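PDB 3Q15: response regulator aspartate phosphatase H from Bacillus subtilis, which dephosphorylates the sporulation phosphotransferase Spo0F and also acts on the response regulator ComA, so controlling both sporulation and competence. Local coordinates for residues Tyr177-Ile182 with Asp218-Ile223; Ser184-Ala189 with Glu206-Leu211. All blocks are in the same frame, centred on the assembly; numbering follows the deposited sequence.

Contact 1: Tyr177-Ile182 with Asp218-Ile223; sequences YSIRTI and DRFIAI. With SO4 (sulfate ion), chain F.
Phe220 carries this contact, meeting two isoleucines from the start of helix 178-194. Phe220 sets off toward the other helix, and its ring touches both. The two isoleucines lie on the same side of the ring plane, Ile179 near CE2 and CD2, Ile182 near CD1. CD1 of Ile179 lies 3.7 Å from CE2 of Phe220. CG2 of Ile179 comes to 4.1 Å from the same CE2, and the side chains of Ile179 and Phe220 run at about a right angle to each other. CG2 of Ile182 stands 3.9 Å from CD1 of Phe220. Each methyl meets the ring plane at a slant. Chi1 of Ile182 is -67°, which sets CG2 anti to the backbone N and lets this methyl do the touching. No hydrogen bond links the two segments, so the contact is purely apolar. Phe186, further along helix 178-194, also packs against Phe220.

Tyr177 sits at the N-cap position of helix 178-194. Its O accepts two bonds from Thr181, one from N and, on the opposite face of the carbonyl plane, one from OG1 at 2.8 Å. Arg180 points away from Phe220. Its guanidinium holds a sulfate ion, probably from the crystallisation liquor, at its edge. NH2 donates nearly straight to O3 (3.1 Å, 170°), while NH1 reaches O1 by a more bent bond of 138°. Glu142 forms a salt bridge with Arg180, and Phe145 a cation-pi contact.

The arrangement joins the first helices of successive helical hairpins, the stacking typical of a tetratricopeptide repeat (TPR) domain.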
# COMPACT_ATOMS: atom_id res chain seq x y z
N TYR A 177 25.34 -8.74 5.60
CA TYR A 177 24.35 -7.74 5.97
C TYR A 177 23.46 -8.21 7.13
O TYR A 177 22.24 -8.17 7.04
CB TYR A 177 23.48 -7.36 4.77
CG TYR A 177 24.16 -6.40 3.81
CD1 TYR A 177 25.04 -6.86 2.84
CD2 TYR A 177 23.91 -5.03 3.87
CE1 TYR A 177 25.66 -5.99 1.96
CE2 TYR A 177 24.53 -4.15 3.00
CZ TYR A 177 25.40 -4.63 2.05
OH TYR A 177 26.01 -3.76 1.18
N SER A 178 24.10 -8.66 8.21
CA SER A 178 23.37 -9.20 9.36
C SER A 178 22.57 -8.13 10.09
O SER A 178 21.44 -8.37 10.52
CB SER A 178 24.33 -9.90 10.33
OG SER A 178 25.38 -9.03 10.73
N ILE A 179 23.16 -6.94 10.22
CA ILE A 179 22.47 -5.83 10.87
C ILE A 179 21.12 -5.54 10.22
O ILE A 179 20.09 -5.46 10.90
CB ILE A 179 23.34 -4.55 10.86
CG1 ILE A 179 24.60 -4.75 11.70
CG2 ILE A 179 22.54 -3.36 11.37
CD1 ILE A 179 24.32 -5.19 13.13
N ARG A 180 21.12 -5.37 8.90
CA ARG A 180 19.89 -5.12 8.16
C ARG A 180 18.92 -6.28 8.30
O ARG A 180 17.71 -6.09 8.27
CB ARG A 180 20.17 -4.86 6.68
CG ARG A 180 20.51 -3.41 6.34
CD ARG A 180 19.29 -2.51 6.52
NE ARG A 180 19.51 -1.17 5.97
CZ ARG A 180 19.42 -0.04 6.65
NH1 ARG A 180 19.10 -0.06 7.94
NH2 ARG A 180 19.63 1.12 6.05
N THR A 181 19.47 -7.49 8.46
CA THR A 181 18.66 -8.69 8.61
C THR A 181 17.92 -8.66 9.93
O THR A 181 16.74 -8.98 10.00
CB THR A 181 19.54 -9.96 8.54
OG1 THR A 181 20.16 -10.04 7.25
CG2 THR A 181 18.70 -11.21 8.76
N ILE A 182 18.63 -8.27 10.99
CA ILE A 182 18.03 -8.15 12.31
C ILE A 182 16.96 -7.07 12.31
O ILE A 182 15.85 -7.28 12.80
CB ILE A 182 19.09 -7.84 13.37
CG1 ILE A 182 20.04 -9.04 13.53
CG2 ILE A 182 18.43 -7.50 14.69
CD1 ILE A 182 21.21 -8.79 14.44
N ASP A 218 26.11 -6.50 21.25
CA ASP A 218 25.42 -6.37 22.53
C ASP A 218 24.13 -5.56 22.45
O ASP A 218 23.10 -5.96 23.00
CB ASP A 218 26.35 -5.76 23.58
CG ASP A 218 27.56 -6.63 23.85
OD1 ASP A 218 28.67 -6.08 23.99
OD2 ASP A 218 27.40 -7.87 23.93
N ARG A 219 24.17 -4.42 21.76
CA ARG A 219 22.98 -3.59 21.65
C ARG A 219 21.81 -4.40 21.09
O ARG A 219 20.72 -4.39 21.65
CB ARG A 219 23.24 -2.35 20.80
CG ARG A 219 21.99 -1.52 20.53
CD ARG A 219 22.33 -0.13 20.02
NE ARG A 219 23.08 0.63 21.01
CZ ARG A 219 22.52 1.37 21.96
NH1 ARG A 219 21.20 1.47 22.04
NH2 ARG A 219 23.28 2.03 22.83
N PHE A 220 22.05 -5.10 19.98
CA PHE A 220 20.99 -5.87 19.34
C PHE A 220 20.61 -7.13 20.12
O PHE A 220 19.53 -7.68 19.93
CB PHE A 220 21.35 -6.21 17.90
CG PHE A 220 21.19 -5.06 16.96
CD1 PHE A 220 19.93 -4.55 16.67
CD2 PHE A 220 22.29 -4.47 16.36
CE1 PHE A 220 19.77 -3.48 15.81
CE2 PHE A 220 22.14 -3.41 15.49
CZ PHE A 220 20.89 -2.91 15.21
N ILE A 221 21.51 -7.59 20.98
CA ILE A 221 21.19 -8.68 21.89
C ILE A 221 20.21 -8.18 22.94
O ILE A 221 19.20 -8.83 23.22
CB ILE A 221 22.46 -9.25 22.58
CG1 ILE A 221 23.35 -9.96 21.56
CG2 ILE A 221 22.07 -10.22 23.68
CD1 ILE A 221 24.62 -10.53 22.15
N ALA A 222 20.51 -7.02 23.50
CA ALA A 222 19.64 -6.39 24.49
C ALA A 222 18.28 -6.04 23.89
O ALA A 222 17.24 -6.29 24.50
CB ALA A 222 20.30 -5.16 25.07
N ILE A 223 18.30 -5.45 22.70
CA ILE A 223 17.06 -5.04 22.04
C ILE A 223 16.21 -6.25 21.68
O ILE A 223 14.99 -6.23 21.87
CB ILE A 223 17.34 -4.21 20.77
CG1 ILE A 223 18.02 -2.89 21.13
CG2 ILE A 223 16.04 -3.93 20.03
CD1 ILE A 223 18.44 -2.06 19.94
S SO4 F . 19.57 3.43 9.05
O1 SO4 F . 20.42 2.31 9.44
O2 SO4 F . 19.92 4.61 9.84
O3 SO4 F . 19.76 3.73 7.63
O4 SO4 F . 18.17 3.08 9.29

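Contact 2: Ser184-Ala189 with Glu206-Leu211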
# COMPACT_ATOMS: atom_id res chain seq x y z
N SER A 184 15.34 -6.04 9.81
CA SER A 184 14.24 -6.51 8.98
C SER A 184 13.34 -7.46 9.76
O SER A 184 12.12 -7.45 9.59
CB SER A 184 14.76 -7.19 7.72
OG SER A 184 15.40 -6.26 6.87
N LEU A 185 13.94 -8.26 10.63
CA LEU A 185 13.18 -9.16 11.49
C LEU A 185 12.35 -8.37 12.49
O LEU A 185 11.19 -8.70 12.74
CB LEU A 185 14.12 -10.13 12.21
CG LEU A 185 14.86 -11.12 11.30
CD1 LEU A 185 15.97 -11.85 12.04
CD2 LEU A 185 13.88 -12.10 10.68
N PHE A 186 12.93 -7.31 13.05
CA PHE A 186 12.20 -6.42 13.95
C PHE A 186 10.99 -5.80 13.25
O PHE A 186 9.90 -5.71 13.82
CB PHE A 186 13.10 -5.32 14.51
CG PHE A 186 14.11 -5.81 15.51
CD1 PHE A 186 14.02 -7.10 16.03
CD2 PHE A 186 15.15 -5.00 15.93
CE1 PHE A 186 14.95 -7.56 16.95
CE2 PHE A 186 16.08 -5.45 16.85
CZ PHE A 186 15.98 -6.74 17.36
N VAL A 187 11.18 -5.38 12.00
CA VAL A 187 10.10 -4.78 11.24
C VAL A 187 8.98 -5.79 11.00
O VAL A 187 7.80 -5.47 11.15
CB VAL A 187 10.59 -4.21 9.90
CG1 VAL A 187 9.42 -3.77 9.04
CG2 VAL A 187 11.54 -3.05 10.15
N ILE A 188 9.35 -7.01 10.64
CA ILE A 188 8.37 -8.07 10.42
C ILE A 188 7.57 -8.35 11.69
O ILE A 188 6.35 -8.46 11.66
CB ILE A 188 9.04 -9.36 9.93
CG1 ILE A 188 9.73 -9.11 8.58
CG2 ILE A 188 8.02 -10.48 9.80
CD1 ILE A 188 10.56 -10.29 8.10
N ALA A 189 8.28 -8.47 12.82
CA ALA A 189 7.62 -8.67 14.10
C ALA A 189 6.69 -7.50 14.43
O ALA A 189 5.54 -7.70 14.81
CB ALA A 189 8.66 -8.83 15.20
N GLU A 206 13.07 -14.29 17.78
CA GLU A 206 14.03 -15.29 18.24
C GLU A 206 15.17 -15.45 17.25
O GLU A 206 16.33 -15.57 17.64
CB GLU A 206 13.33 -16.64 18.49
CG GLU A 206 12.38 -16.62 19.68
CD GLU A 206 11.65 -17.94 19.87
OE1 GLU A 206 11.16 -18.20 20.99
OE2 GLU A 206 11.56 -18.73 18.90
N ALA A 207 14.86 -15.45 15.95
CA ALA A 207 15.89 -15.53 14.93
C ALA A 207 16.80 -14.31 15.02
O ALA A 207 18.02 -14.42 14.86
CB ALA A 207 15.27 -15.63 13.55
N ALA A 208 16.20 -13.15 15.27
CA ALA A 208 16.98 -11.93 15.44
C ALA A 208 17.92 -12.05 16.63
O ALA A 208 19.09 -11.68 16.55
CB ALA A 208 16.06 -10.73 15.61
N LEU A 209 17.42 -12.58 17.74
CA LEU A 209 18.25 -12.78 18.92
C LEU A 209 19.44 -13.68 18.61
O LEU A 209 20.58 -13.36 18.96
CB LEU A 209 17.44 -13.37 20.08
CG LEU A 209 18.26 -13.78 21.31
CD1 LEU A 209 19.01 -12.58 21.89
CD2 LEU A 209 17.38 -14.41 22.38
N GLU A 210 19.18 -14.81 17.96
CA GLU A 210 20.24 -15.77 17.63
C GLU A 210 21.29 -15.15 16.72
O GLU A 210 22.49 -15.32 16.93
CB GLU A 210 19.66 -17.03 16.99
CG GLU A 210 19.49 -18.19 17.96
CD GLU A 210 19.66 -19.55 17.30
OE1 GLU A 210 19.18 -19.73 16.16
OE2 GLU A 210 20.28 -20.44 17.92
N LEU A 211 20.83 -14.43 15.70
CA LEU A 211 21.74 -13.78 14.76
C LEU A 211 22.59 -12.74 15.48
O LEU A 211 23.80 -12.66 15.27
CB LEU A 211 20.94 -13.13 13.63
CG LEU A 211 21.75 -12.53 12.49
CD1 LEU A 211 22.68 -13.57 11.88
CD2 LEU A 211 20.82 -11.95 11.43
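Leu185 and Ala208 mark the closest backbone approach, with CA atoms 6.1 Å apart, where segments 184-189 and 206-211 run nearly antiparallel at 163° with axes 9.4 Å from each other. Leu185 points at the opposing helix and reaches it with one methyl. Its CD1 rests 3.5 Å from Ala208 N and 3.7 Å from Ala208 CB. The same methyl touches the preceding residue, 4.1 Å from Ala207 CB. It therefore packs on the backbone between the two alanines as well as on their methyls. Chi1 of -65° sets CG of Leu185 anti to its carbonyl carbon, and chi2 of 168° extends CD1 across to the partner helix.

These are the two helices of one hairpin, in the region predicted as TPR 3. Alanine at position 208 of the predicted repeat agrees with the TPR consensus, and its small side chain is consistent with the short CA distance to Leu185.

Phe186 reaches the same alanine from another direction. Its CE1 lies 3.6 Å from Ala208 CB, and the methyl meets the ring obliquely. Ala208 CB is thus held between the Leu185 methyl and the Phe186 ring. No hydrogen bond crosses between the segments. Within helix 198-214, Leu205 also packs on Phe186. The ring meets Ile223, Ser224 and Asn227 of helix 218-235 too, whereas Ser184 and Val187 pack against helix 157-172.

Overall arrangement
From the N terminus, the chain enters helix 178-194 at 177-182, the first half of contact 1, and continues through 184-189, the first half of contact 2. It turns into helix 198-214, where 206-211 closes the shorter loop of contact 2. Helix 218-235 follows, and 218-223 closes the longer loop of contact 1. Contact 2 is thus nested inside contact 1. Their centres are 8 Å apart. Leu211 packs on Thr181 and Ile182, and Ile223 packs on Phe186, so the two contacts touch each other. Contact 2 joins the two helices of a hairpin; contact 1 ties its first helix to the next hairpin in the superhelix.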